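Putative aminopeptidase (Leishmania major, PDB 5NTH) probably removes N-terminal residues from peptides as a manganese-dependent M17 leucyl aminopeptidase. Local coordinates at residues K5-S9 / D228-E234; V245-K251 / H275-Y281. One frame throughout, in Å; residues are numbered along the deposited sequence.

Contact 1: residues K5-S9 / D228-E234; sequences KRPRS and DTVVYAE
Arg6 spans from Val230 to Glu234, one turn further along helix 229-243, and grips Glu234 side-on. Its CB already lies 4.0 Å from OE1 of Glu234. The chain then runs away from the backbone N (chi1 -155°), setting CG 3.5 Å from OE1 of Glu234 and 4.0 Å from CG1 of Val230. CD passes the same oxygen, and the bend at chi3 turns the guanidinium onto the carboxylate. There NE of Arg6 meets OE1 of Glu234 at 2.7 Å, tilted from the guanidinium plane, while NH2 of Arg6 gives a straighter bond of 3.3 Å to OE2 of Glu234. The groups meet edge to edge, their planes 21° apart, and the two bonds limit rotation of either. Next along the chain, Pro7, centre of an inverse gamma turn, rests its CD 4.4 Å from CG1 of Val230. Arg8 lays its CD against Val231 and turns its guanidinium edge to the Asp228 carboxylate, but the modelled approach is too close and its details are doubtful. OD1 of Asp228 accepts from Val231 N at 2.9 Å. Asp228 is thus the N-cap of helix 229-243, and the loop before helix 12-26 lies against the helix from this cap to Glu234.

Contact 2: residues V245-K251 / H275-Y281; sequences VDMTVIK and HLVTLRY
Strand 246-251 runs antiparallel to strand 275-281, the axes of these segments approaching to 4.7 Å at 177°, with paired backbone bonds at Asp246-Arg280, Thr248-Thr278 and Ile250-Leu276. Alternating with these are the non-hydrogen-bonded pairs, where CA-H groups approach carbonyl oxygens, as Val249 CA does Leu276 O at 3.2 Å. On the face bearing His275, Lys251 stretches its extended chain alongside the imidazole, and its CG sits over one ring face, 3.9 Å from the centroid, in a CH-pi contact. CG1 of Val249 comes to the ring edge, 4.0 Å from CD2 of His275. Farther along, Val249 CG2 lies beside Val277 CG1, and Met247 CG is 4.0 Å from Leu279 CD1. At the strand end, CG1 of Val245 is 3.8 Å from CD1 of Tyr281. The face of Asp246, Thr248 and Ile250 also holds a salt bridge, OD2 of Asp246 to NH1 of Arg280 at 3.3 Å. A water donates to Thr248 O and also hydrogen-bonds Thr278 OG1, which is further bonded to Thr355. The chemistry implies an outer strand held mainly by backbone bonds, the His275 face adding apolar and CH-pi contacts, the opposite face an ion pair, a water bridge and aliphatic side chains.

How the contacts relate
Contacts 1 and 2 lie 15 Å apart between centres and meet at His275, against which helix 229-243 packs. Ala233 CB is 3.9 Å from His275 CD2, and Val230 CG2 is 4.1 Å from His275 CE1. Pro7 CG also comes within 3.6 Å of Lys251 NZ, so residues 5-9 touch both the helix and the edge strand. Helix 229-243 leads directly into strand 246-251, making the two contacts successive along the chain. Contact 1 lies away from the manganese and actinonin sites. Contact 2 is nearer: the side chain of Leu276 is about 10 Å from that of Lys298, a manganese ligand, so strand 275-282, rather than the edge strand 246-251, is the part measured near the metal site.

Contact 1: residues K5-S9 / D228-E234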
# COMPACT_ATOMS: atom_id res chain seq x y z
N LYS A 5 -3.32 41.28 25.50
CA LYS A 5 -4.44 41.60 24.56
C LYS A 5 -4.87 40.32 23.81
O LYS A 5 -6.04 39.93 23.84
CB LYS A 5 -4.04 42.70 23.55
N ARG A 6 -3.87 39.67 23.22
CA ARG A 6 -4.00 38.47 22.40
C ARG A 6 -4.80 37.30 23.01
O ARG A 6 -4.43 36.79 24.07
CB ARG A 6 -2.61 37.94 22.02
CG ARG A 6 -2.64 37.14 20.75
CD ARG A 6 -1.30 36.53 20.41
NE ARG A 6 -0.32 37.55 20.09
CZ ARG A 6 0.65 37.97 20.89
NH1 ARG A 6 0.82 37.46 22.10
NH2 ARG A 6 1.47 38.91 20.46
N PRO A 7 -5.89 36.88 22.33
CA PRO A 7 -6.62 35.68 22.76
C PRO A 7 -6.02 34.42 22.11
O PRO A 7 -6.58 33.87 21.15
CB PRO A 7 -8.05 35.95 22.26
CG PRO A 7 -7.85 36.78 21.01
CD PRO A 7 -6.56 37.55 21.19
N ARG A 8 -4.87 33.99 22.63
CA ARG A 8 -4.13 32.84 22.06
C ARG A 8 -3.88 31.70 23.07
O ARG A 8 -4.78 30.88 23.30
CB ARG A 8 -2.84 33.29 21.34
CG ARG A 8 -2.32 32.27 20.35
CD ARG A 8 -0.89 32.55 19.90
NE ARG A 8 0.07 31.56 20.41
CZ ARG A 8 0.61 30.56 19.71
NH1 ARG A 8 0.29 30.33 18.44
NH2 ARG A 8 1.49 29.76 20.29
N SER A 9 -2.67 31.61 23.64
CA SER A 9 -2.34 30.54 24.59
C SER A 9 -2.57 30.98 26.04
O SER A 9 -2.74 32.17 26.34
CB SER A 9 -0.91 29.98 24.39
OG SER A 9 0.05 30.57 25.26
N ASP A 228 -0.00 30.86 13.50
CA ASP A 228 -1.35 30.32 13.44
C ASP A 228 -2.27 31.43 12.96
O ASP A 228 -1.81 32.51 12.58
CB ASP A 228 -1.76 29.78 14.83
CG ASP A 228 -1.77 30.85 15.92
OD1 ASP A 228 -2.01 32.02 15.63
OD2 ASP A 228 -1.52 30.51 17.08
N THR A 229 -3.57 31.20 13.00
CA THR A 229 -4.50 32.16 12.46
C THR A 229 -4.66 33.40 13.29
O THR A 229 -5.02 34.43 12.74
CB THR A 229 -5.90 31.55 12.29
OG1 THR A 229 -6.44 31.18 13.57
CG2 THR A 229 -5.84 30.34 11.36
N VAL A 230 -4.44 33.33 14.59
CA VAL A 230 -4.57 34.52 15.43
C VAL A 230 -3.36 35.43 15.27
O VAL A 230 -3.48 36.65 15.32
CB VAL A 230 -4.81 34.16 16.91
CG1 VAL A 230 -4.72 35.37 17.82
CG2 VAL A 230 -6.20 33.55 17.05
N VAL A 231 -2.21 34.82 15.06
CA VAL A 231 -0.98 35.57 14.96
C VAL A 231 -0.95 36.21 13.59
O VAL A 231 -0.77 37.41 13.49
CB VAL A 231 0.26 34.69 15.19
CG1 VAL A 231 1.55 35.42 14.80
CG2 VAL A 231 0.34 34.27 16.65
N TYR A 232 -1.13 35.38 12.56
CA TYR A 232 -1.25 35.84 11.18
C TYR A 232 -2.24 37.01 11.10
O TYR A 232 -1.98 37.98 10.39
CB TYR A 232 -1.75 34.72 10.29
CG TYR A 232 -1.42 34.82 8.83
CD1 TYR A 232 -1.02 36.02 8.23
CD2 TYR A 232 -1.51 33.69 8.03
CE1 TYR A 232 -0.72 36.08 6.89
CE2 TYR A 232 -1.21 33.73 6.68
CZ TYR A 232 -0.82 34.93 6.10
OH TYR A 232 -0.52 34.97 4.73
N ALA A 233 -3.34 36.95 11.84
CA ALA A 233 -4.30 38.07 11.87
C ALA A 233 -3.80 39.34 12.57
O ALA A 233 -4.08 40.47 12.15
CB ALA A 233 -5.60 37.64 12.52
N GLU A 234 -3.10 39.17 13.68
CA GLU A 234 -2.53 40.31 14.37
C GLU A 234 -1.51 41.06 13.46
O GLU A 234 -1.39 42.30 13.53
CB GLU A 234 -1.88 39.82 15.65
CG GLU A 234 -1.55 40.90 16.64
CD GLU A 234 -0.77 40.34 17.81
OE1 GLU A 234 -1.33 39.48 18.55
OE2 GLU A 234 0.41 40.72 17.94

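Contact 2: residues V245-K251 / H275-Y281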
# COMPACT_ATOMS: atom_id res chain seq x y z
N VAL A 245 -5.13 51.61 5.87
CA VAL A 245 -6.15 51.01 4.97
C VAL A 245 -7.32 50.47 5.77
O VAL A 245 -7.20 50.26 6.98
CB VAL A 245 -5.57 49.91 4.04
CG1 VAL A 245 -4.26 50.36 3.41
CG2 VAL A 245 -5.34 48.58 4.76
N ASP A 246 -8.44 50.22 5.09
CA ASP A 246 -9.61 49.67 5.78
C ASP A 246 -9.35 48.16 5.95
O ASP A 246 -8.68 47.53 5.13
CB ASP A 246 -10.95 49.96 5.04
CG ASP A 246 -11.17 51.48 4.75
OD1 ASP A 246 -10.71 52.35 5.53
OD2 ASP A 246 -11.83 51.80 3.72
N MET A 247 -9.85 47.61 7.04
CA MET A 247 -9.72 46.20 7.32
C MET A 247 -11.07 45.66 7.76
O MET A 247 -11.74 46.25 8.60
CB MET A 247 -8.69 45.98 8.44
CG MET A 247 -8.29 44.53 8.60
SD MET A 247 -7.05 44.22 9.87
CE MET A 247 -7.97 44.55 11.39
N THR A 248 -11.45 44.52 7.20
CA THR A 248 -12.63 43.77 7.66
C THR A 248 -12.21 42.37 8.07
O THR A 248 -11.56 41.67 7.30
CB THR A 248 -13.69 43.69 6.55
OG1 THR A 248 -14.06 45.03 6.15
CG2 THR A 248 -14.93 42.89 7.03
N VAL A 249 -12.56 41.99 9.29
CA VAL A 249 -12.24 40.65 9.82
C VAL A 249 -13.52 39.99 10.22
O VAL A 249 -14.27 40.55 11.00
CB VAL A 249 -11.38 40.73 11.09
CG1 VAL A 249 -11.07 39.34 11.63
CG2 VAL A 249 -10.08 41.49 10.83
N ILE A 250 -13.78 38.79 9.72
CA ILE A 250 -14.87 37.96 10.28
C ILE A 250 -14.21 36.77 10.95
O ILE A 250 -13.43 36.07 10.31
CB ILE A 250 -15.89 37.54 9.20
CG1 ILE A 250 -16.44 38.80 8.48
CG2 ILE A 250 -17.05 36.74 9.83
CD1 ILE A 250 -17.04 38.53 7.13
N LYS A 251 -14.48 36.56 12.24
CA LYS A 251 -13.73 35.56 13.03
C LYS A 251 -14.64 34.53 13.71
O LYS A 251 -15.69 34.89 14.23
CB LYS A 251 -12.89 36.28 14.09
CG LYS A 251 -12.06 35.38 14.99
CD LYS A 251 -11.28 36.20 16.04
CE LYS A 251 -10.78 35.36 17.23
NZ LYS A 251 -9.75 36.02 18.10
N HIS A 275 -10.56 32.76 10.27
CA HIS A 275 -10.78 34.18 9.98
C HIS A 275 -10.89 34.40 8.49
O HIS A 275 -10.09 33.86 7.72
CB HIS A 275 -9.60 35.08 10.38
CG HIS A 275 -9.20 35.02 11.81
ND1 HIS A 275 -8.65 33.90 12.39
CD2 HIS A 275 -9.17 35.99 12.76
CE1 HIS A 275 -8.34 34.17 13.65
NE2 HIS A 275 -8.64 35.43 13.90
N LEU A 276 -11.83 35.24 8.09
CA LEU A 276 -11.70 35.95 6.84
C LEU A 276 -11.18 37.33 7.16
O LEU A 276 -11.78 38.08 7.93
CB LEU A 276 -13.00 36.00 6.06
CG LEU A 276 -13.27 34.72 5.26
CD1 LEU A 276 -14.68 34.76 4.74
CD2 LEU A 276 -12.34 34.58 4.07
N VAL A 277 -10.02 37.65 6.62
CA VAL A 277 -9.41 38.92 6.87
C VAL A 277 -9.22 39.56 5.50
O VAL A 277 -8.63 38.94 4.61
CB VAL A 277 -8.04 38.76 7.53
CG1 VAL A 277 -7.46 40.13 7.89
CG2 VAL A 277 -8.14 37.88 8.77
N THR A 278 -9.75 40.78 5.36
CA THR A 278 -9.64 41.52 4.12
C THR A 278 -9.11 42.91 4.39
O THR A 278 -9.64 43.63 5.24
CB THR A 278 -10.97 41.64 3.40
OG1 THR A 278 -11.39 40.35 2.95
CG2 THR A 278 -10.81 42.58 2.18
N LEU A 279 -8.07 43.28 3.64
CA LEU A 279 -7.50 44.62 3.64
C LEU A 279 -7.83 45.22 2.30
O LEU A 279 -7.78 44.52 1.29
CB LEU A 279 -5.98 44.57 3.80
CG LEU A 279 -5.48 44.40 5.23
CD1 LEU A 279 -5.87 43.05 5.80
CD2 LEU A 279 -3.97 44.61 5.33
N ARG A 280 -8.16 46.51 2.30
CA ARG A 280 -8.47 47.21 1.05
C ARG A 280 -8.11 48.70 1.09
O ARG A 280 -8.31 49.37 2.10
CB ARG A 280 -9.95 47.04 0.72
CG ARG A 280 -10.87 47.57 1.82
CD ARG A 280 -12.30 47.81 1.34
NE ARG A 280 -12.34 48.51 0.03
CZ ARG A 280 -12.64 49.79 -0.19
NH1 ARG A 280 -12.94 50.62 0.80
NH2 ARG A 280 -12.64 50.24 -1.44
N TYR A 281 -7.59 49.18 -0.04
CA TYR A 281 -7.21 50.58 -0.24
C TYR A 281 -7.95 51.13 -1.44
O TYR A 281 -7.96 50.48 -2.49
CB TYR A 281 -5.71 50.69 -0.52
CG TYR A 281 -5.10 52.08 -0.44
CD1 TYR A 281 -5.22 52.87 0.70
CD2 TYR A 281 -4.31 52.56 -1.48
CE1 TYR A 281 -4.59 54.13 0.77
CE2 TYR A 281 -3.68 53.82 -1.44
CZ TYR A 281 -3.83 54.62 -0.30
OH TYR A 281 -3.20 55.86 -0.25
O HOH W 1 -13.14 39.64 5.50